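PDB 4NJ5: histone-lysine N-methyltransferase family member SUVH9 from Arabidopsis thaliana, which acts in gene silencing without binding S-adenosyl-L-methionine or methylating histones, and may instead bind methylated DNA and recruit RNA polymerase V to chromatin. Local coordinates for residues 336-341 against 479-484; 472-477 against 485-490. All coordinates share one frame; numbering follows the deposited sequence.

In the fold
The two contacts show how a hairpin of the SET domain meets a neighbouring zinc module through both its strand edge and its loop. Contact 2 pairs the arms of the hairpin, strands 469-475 and 485-490; contact 1 joins the loop between those arms to the pre-SET segment 336-341. Their centres lie about 9 Å apart, and both reach one mixed sheet, in which strand 337-338 runs parallel to strand 469-475. Ile337 N lies 2.7 Å from Phe473 O, and Ile337 O lies 2.8 Å from Leu475 N, both probable hydrogen bonds. Two residues beyond strand 337-338, Cys340 enters the triangular zinc cluster, and the His476 side chain of contact 2 comes within about 10 Å of a zinc ion.

Contact 1. Residues 336-341 against 479-484; sequences LIHECG and NSLMFP. With ZN (zinc ion), chain B; ZN (zinc ion), chain C.
Leu336 forks over the hairpin loop at residues 479-484, one methyl going to Leu481 and the other to Pro484. This is a junction between a pre-SET zinc module and a SET domain: strand 337-338 lies on the edge of a sheet it shares with the SET domain, and the loop joins strands 469-475 and 485-490 of that sheet. With chi1 at -177° the Leu336 branch point swings away from its own backbone N, and the two methyls reach the loop, with CD2 3.7 Å from Leu481 CD1 and CD1 3.8 Å from Pro484 CB. Leu336 crosses both partners at about a right angle and touches them through its methyl ends, and the whole contact buries a modest 160 Å².

Leu481 CD1 is shared, for it also stands at the edge of the His338 imidazole, near the ring plane and 4.1 Å from His338 CE1. Asn479 OD1 approaches the same ring at its edge, but at 4.3 Å from His338 ND1 it makes no hydrogen bond, and that nitrogen is buried here with no partner in the model. Across the two segments the join is therefore apolar and rather loose, with Asn479 and Leu481 exposed and Pro484 buried.

The loop contains a type I turn from Ser480 to Phe483, with a backbone bond from Phe483 N to Ser480 O. Lys317 of helix 313-317 touches both His338 and Asn479. Further along, segment 336-341 leaves the loop for the metal cluster, where Cys302, Cys314 and Cys344 complete one zinc site and Cys308, Cys346 and Cys350 the other. Cys340 SG bridges the two zinc ions, 2.4 Å from each.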
loop_
_atom_site.group_PDB
_atom_site.type_symbol
_atom_site.label_atom_id
_atom_site.label_comp_id
_atom_site.label_asym_id
_atom_site.label_seq_id
_atom_site.Cartn_x
_atom_site.Cartn_y
_atom_site.Cartn_z
ATOM N N LEU A 336 14.301 11.977 -12.579
ATOM C CA LEU A 336 13.842 13.328 -12.299
ATOM C C LEU A 336 12.409 13.521 -12.777
ATOM O O LEU A 336 12.079 13.221 -13.924
ATOM C CB LEU A 336 14.761 14.353 -12.972
ATOM C CG LEU A 336 14.466 15.831 -12.717
ATOM C CD1 LEU A 336 14.598 16.161 -11.235
ATOM C CD2 LEU A 336 15.395 16.694 -13.548
ATOM N N ILE A 337 11.559 14.021 -11.890
ATOM C CA ILE A 337 10.179 14.306 -12.250
ATOM C C ILE A 337 9.946 15.810 -12.384
ATOM O O ILE A 337 10.225 16.579 -11.460
ATOM C CB ILE A 337 9.194 13.727 -11.218
ATOM C CG1 ILE A 337 9.390 12.213 -11.083
ATOM C CG2 ILE A 337 7.762 14.055 -11.614
ATOM C CD1 ILE A 337 8.485 11.561 -10.058
ATOM N N HIS A 338 9.450 16.222 -13.547
ATOM C CA HIS A 338 9.062 17.612 -13.767
ATOM C C HIS A 338 7.550 17.760 -13.629
ATOM O O HIS A 338 6.796 17.413 -14.542
ATOM C CB HIS A 338 9.499 18.090 -15.155
ATOM C CG HIS A 338 10.979 18.047 -15.380
ATOM N ND1 HIS A 338 11.801 19.124 -15.129
ATOM C CD2 HIS A 338 11.782 17.059 -15.843
ATOM C CE1 HIS A 338 13.050 18.801 -15.423
ATOM N NE2 HIS A 338 13.064 17.555 -15.859
ATOM N N GLU A 339 7.108 18.260 -12.480
ATOM C CA GLU A 339 5.693 18.547 -12.280
ATOM C C GLU A 339 5.355 19.896 -12.893
ATOM O O GLU A 339 6.240 20.716 -13.124
ATOM C CB GLU A 339 5.329 18.529 -10.791
ATOM C CG GLU A 339 5.211 17.129 -10.209
ATOM C CD GLU A 339 4.724 17.116 -8.770
ATOM O OE1 GLU A 339 4.275 18.172 -8.270
ATOM O OE2 GLU A 339 4.791 16.038 -8.142
ATOM N N CYS A 340 4.077 20.124 -13.165
ATOM C CA CYS A 340 3.641 21.420 -13.662
ATOM C C CYS A 340 3.792 22.477 -12.578
ATOM O O CYS A 340 3.620 22.191 -11.395
ATOM C CB CYS A 340 2.195 21.352 -14.133
ATOM S SG CYS A 340 1.941 20.193 -15.482
ATOM N N GLY A 341 4.122 23.696 -12.990
ATOM C CA GLY A 341 4.271 24.802 -12.062
ATOM C C GLY A 341 3.408 25.993 -12.436
ATOM O O GLY A 341 2.446 25.858 -13.196
ATOM N N ASN A 479 13.146 25.621 -10.992
ATOM C CA ASN A 479 13.678 24.829 -12.101
ATOM C C ASN A 479 15.190 24.605 -12.146
ATOM O O ASN A 479 15.778 24.535 -13.223
ATOM C CB ASN A 479 13.184 25.379 -13.440
ATOM C CG ASN A 479 12.207 24.445 -14.114
ATOM O OD1 ASN A 479 12.215 23.239 -13.867
ATOM N ND2 ASN A 479 11.353 24.994 -14.964
ATOM N N SER A 480 15.811 24.466 -10.983
ATOM C CA SER A 480 17.235 24.172 -10.922
ATOM C C SER A 480 17.478 22.672 -10.840
ATOM O O SER A 480 17.117 22.039 -9.849
ATOM C CB SER A 480 17.875 24.860 -9.717
ATOM O OG SER A 480 19.233 24.478 -9.580
ATOM N N LEU A 481 18.096 22.110 -11.877
ATOM C CA LEU A 481 18.434 20.685 -11.900
ATOM C C LEU A 481 19.325 20.272 -10.730
ATOM O O LEU A 481 19.300 19.121 -10.300
ATOM C CB LEU A 481 19.118 20.306 -13.217
ATOM C CG LEU A 481 18.265 20.098 -14.474
ATOM C CD1 LEU A 481 16.776 20.077 -14.158
ATOM C CD2 LEU A 481 18.582 21.147 -15.527
ATOM N N MET A 482 20.110 21.215 -10.222
ATOM C CA MET A 482 21.036 20.936 -9.131
ATOM C C MET A 482 20.313 20.726 -7.803
ATOM O O MET A 482 20.829 20.054 -6.909
ATOM C CB MET A 482 22.050 22.073 -8.989
ATOM C CG MET A 482 22.771 22.452 -10.280
ATOM S SD MET A 482 24.068 21.298 -10.777
ATOM C CE MET A 482 23.173 20.179 -11.856
ATOM N N PHE A 483 19.119 21.297 -7.675
ATOM C CA PHE A 483 18.409 21.258 -6.400
ATOM C C PHE A 483 16.961 20.765 -6.466
ATOM O O PHE A 483 16.051 21.464 -6.023
ATOM C CB PHE A 483 18.447 22.637 -5.738
ATOM C CG PHE A 483 19.763 22.965 -5.098
ATOM C CD1 PHE A 483 20.110 22.407 -3.880
ATOM C CD2 PHE A 483 20.651 23.838 -5.708
ATOM C CE1 PHE A 483 21.319 22.709 -3.283
ATOM C CE2 PHE A 483 21.863 24.142 -5.116
ATOM C CZ PHE A 483 22.196 23.577 -3.902
ATOM N N PRO A 484 16.738 19.550 -6.991
ATOM C CA PRO A 484 15.356 19.070 -6.990
ATOM C C PRO A 484 14.937 18.678 -5.583
ATOM O O PRO A 484 15.793 18.462 -4.728
ATOM C CB PRO A 484 15.426 17.825 -7.872
ATOM C CG PRO A 484 16.803 17.308 -7.648
ATOM C CD PRO A 484 17.676 18.528 -7.493
HETATM ZN ZN ZN B . 2.694 21.524 -17.287
HETATM ZN ZN ZN C . -0.381 19.902 -16.020
#

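Contact 2. Residues 472-477 against 485-490; sequences QFVLHD and RVMLFA
Arg485 grips Asp477 side-on at the loop end of a beta hairpin: Arg485 NE gives a nearly straight bond to Asp477 OD1 (3.1 Å, 176°) and NH1 a bond to OD2 (2.8 Å). Both carboxylate oxygens are met on their syn side, although the two flat groups are turned 37° apart. An extended chain from CG to NE takes the guanidinium past His476, whose NE2 lies 3.6 Å from Arg485 CD.

Away from this exposed carboxylate the contact is close and buried. Four backbone bonds tie Gln472 to Met487 and Val474 to Arg485. On the face these residues share, Met487 CG meets Val474 CB at 3.7 Å, and Phe489 CE1 lies 3.6 Å from Gln472 CB. The other face is looser, with Phe473 CE1 4.0 Å from Val486 CG2.

Glu389 forms a second salt bridge with Arg485, through NH2, and Lys334 N bonds to Gln472 OE1. With an alanine in place of Arg485, Asp477 and Glu389 would probably both lose this cationic partner, and a gap would be likely to open beside the His476 imidazole. The hairpin supplies the two central strands of a four-stranded sheet, with pre-SET strand 337-338 beside 469-475 and strand 386-389 beside 485-490.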
loop_
_atom_site.group_PDB
_atom_site.type_symbol
_atom_site.label_atom_id
_atom_site.label_comp_id
_atom_site.label_asym_id
_atom_site.label_seq_id
_atom_site.Cartn_x
_atom_site.Cartn_y
_atom_site.Cartn_z
ATOM N N GLN A 472 12.059 9.760 -5.136
ATOM C CA GLN A 472 12.066 10.374 -6.461
ATOM C C GLN A 472 12.457 11.843 -6.350
ATOM O O GLN A 472 11.999 12.550 -5.450
ATOM C CB GLN A 472 10.690 10.261 -7.122
ATOM C CG GLN A 472 10.258 8.840 -7.468
ATOM C CD GLN A 472 10.966 8.283 -8.690
ATOM O OE1 GLN A 472 10.454 8.362 -9.812
ATOM N NE2 GLN A 472 12.149 7.707 -8.478
ATOM N N PHE A 473 13.303 12.302 -7.266
ATOM C CA PHE A 473 13.657 13.715 -7.318
ATOM C C PHE A 473 12.657 14.491 -8.179
ATOM O O PHE A 473 12.451 14.172 -9.352
ATOM C CB PHE A 473 15.095 13.907 -7.819
ATOM C CG PHE A 473 16.140 13.345 -6.889
ATOM C CD1 PHE A 473 16.279 13.839 -5.601
ATOM C CD2 PHE A 473 16.985 12.327 -7.305
ATOM C CE1 PHE A 473 17.237 13.322 -4.739
ATOM C CE2 PHE A 473 17.948 11.808 -6.448
ATOM C CZ PHE A 473 18.073 12.307 -5.164
ATOM N N VAL A 474 12.060 15.509 -7.580
ATOM C CA VAL A 474 11.017 16.275 -8.170
ATOM C C VAL A 474 11.243 17.774 -8.224
ATOM O O VAL A 474 11.719 18.380 -7.326
ATOM C CB VAL A 474 9.681 15.979 -7.515
ATOM C CG1 VAL A 474 8.606 16.872 -8.040
ATOM C CG2 VAL A 474 9.319 14.544 -7.701
ATOM N N LEU A 475 10.845 18.352 -9.334
ATOM C CA LEU A 475 10.822 19.767 -9.487
ATOM C C LEU A 475 9.418 20.250 -9.657
ATOM O O LEU A 475 8.657 19.707 -10.418
ATOM C CB LEU A 475 11.646 20.168 -10.673
ATOM C CG LEU A 475 13.123 20.024 -10.528
ATOM C CD1 LEU A 475 13.746 20.163 -11.880
ATOM C CD2 LEU A 475 13.674 21.042 -9.559
ATOM N N HIS A 476 9.049 21.260 -8.906
ATOM C CA HIS A 476 7.817 21.943 -9.166
ATOM C C HIS A 476 7.876 23.415 -9.014
ATOM O O HIS A 476 7.507 24.144 -9.901
ATOM C CB HIS A 476 6.647 21.348 -8.429
ATOM C CG HIS A 476 6.775 21.409 -6.967
ATOM N ND1 HIS A 476 6.373 22.437 -6.266
ATOM C CD2 HIS A 476 7.281 20.522 -6.090
ATOM C CE1 HIS A 476 6.615 22.205 -5.000
ATOM N NE2 HIS A 476 7.141 21.027 -4.901
ATOM N N ASP A 477 8.230 23.861 -7.841
ATOM C CA ASP A 477 8.346 25.264 -7.558
ATOM C C ASP A 477 9.518 26.051 -8.172
ATOM O O ASP A 477 9.419 27.208 -8.331
ATOM C CB ASP A 477 8.172 25.523 -6.079
ATOM C CG ASP A 477 9.228 24.913 -5.282
ATOM O OD1 ASP A 477 9.740 23.878 -5.671
ATOM O OD2 ASP A 477 9.520 25.478 -4.261
ATOM N N ARG A 485 13.637 18.586 -5.341
ATOM C CA ARG A 485 13.159 18.150 -4.040
ATOM C C ARG A 485 13.225 16.632 -3.910
ATOM O O ARG A 485 13.312 15.911 -4.905
ATOM C CB ARG A 485 11.743 18.667 -3.781
ATOM C CG ARG A 485 11.662 20.183 -3.808
ATOM C CD ARG A 485 10.351 20.705 -3.263
ATOM N NE ARG A 485 10.384 22.159 -3.159
ATOM C CZ ARG A 485 10.721 22.827 -2.061
ATOM N NH1 ARG A 485 10.729 24.156 -2.066
ATOM N NH2 ARG A 485 11.045 22.170 -0.955
ATOM N N VAL A 486 13.205 16.159 -2.671
ATOM C CA VAL A 486 13.239 14.736 -2.387
ATOM C C VAL A 486 11.839 14.305 -1.974
ATOM O O VAL A 486 11.351 14.699 -0.914
ATOM C CB VAL A 486 14.241 14.427 -1.254
ATOM C CG1 VAL A 486 14.416 12.928 -1.079
ATOM C CG2 VAL A 486 15.583 15.099 -1.537
ATOM N N MET A 487 11.184 13.517 -2.823
ATOM C CA MET A 487 9.809 13.103 -2.565
ATOM C C MET A 487 9.715 11.599 -2.340
ATOM O O MET A 487 10.314 10.814 -3.073
ATOM C CB MET A 487 8.898 13.527 -3.717
ATOM C CG MET A 487 8.888 15.026 -3.979
ATOM S SD MET A 487 8.231 15.956 -2.587
ATOM C CE MET A 487 8.074 17.595 -3.301
ATOM N N LEU A 488 8.958 11.203 -1.325
ATOM C CA LEU A 488 8.872 9.798 -0.949
ATOM C C LEU A 488 7.574 9.163 -1.415
ATOM O O LEU A 488 6.507 9.769 -1.335
ATOM C CB LEU A 488 9.022 9.641 0.562
ATOM C CG LEU A 488 10.292 10.273 1.128
ATOM C CD1 LEU A 488 10.319 10.143 2.635
ATOM C CD2 LEU A 488 11.528 9.633 0.509
ATOM N N PHE A 489 7.678 7.932 -1.906
ATOM C CA PHE A 489 6.516 7.209 -2.396
ATOM C C PHE A 489 6.454 5.826 -1.772
ATOM O O PHE A 489 7.482 5.182 -1.572
ATOM C CB PHE A 489 6.578 7.068 -3.919
ATOM C CG PHE A 489 6.478 8.371 -4.662
ATOM C CD1 PHE A 489 7.571 9.221 -4.755
ATOM C CD2 PHE A 489 5.298 8.734 -5.291
ATOM C CE1 PHE A 489 7.483 10.415 -5.445
ATOM C CE2 PHE A 489 5.204 9.932 -5.986
ATOM C CZ PHE A 489 6.298 10.773 -6.063
ATOM N N ALA A 490 5.243 5.367 -1.472
ATOM C CA ALA A 490 5.043 3.999 -1.021
ATOM C C ALA A 490 5.406 3.049 -2.153
ATOM O O ALA A 490 4.959 3.222 -3.284
ATOM C CB ALA A 490 3.605 3.787 -0.587
#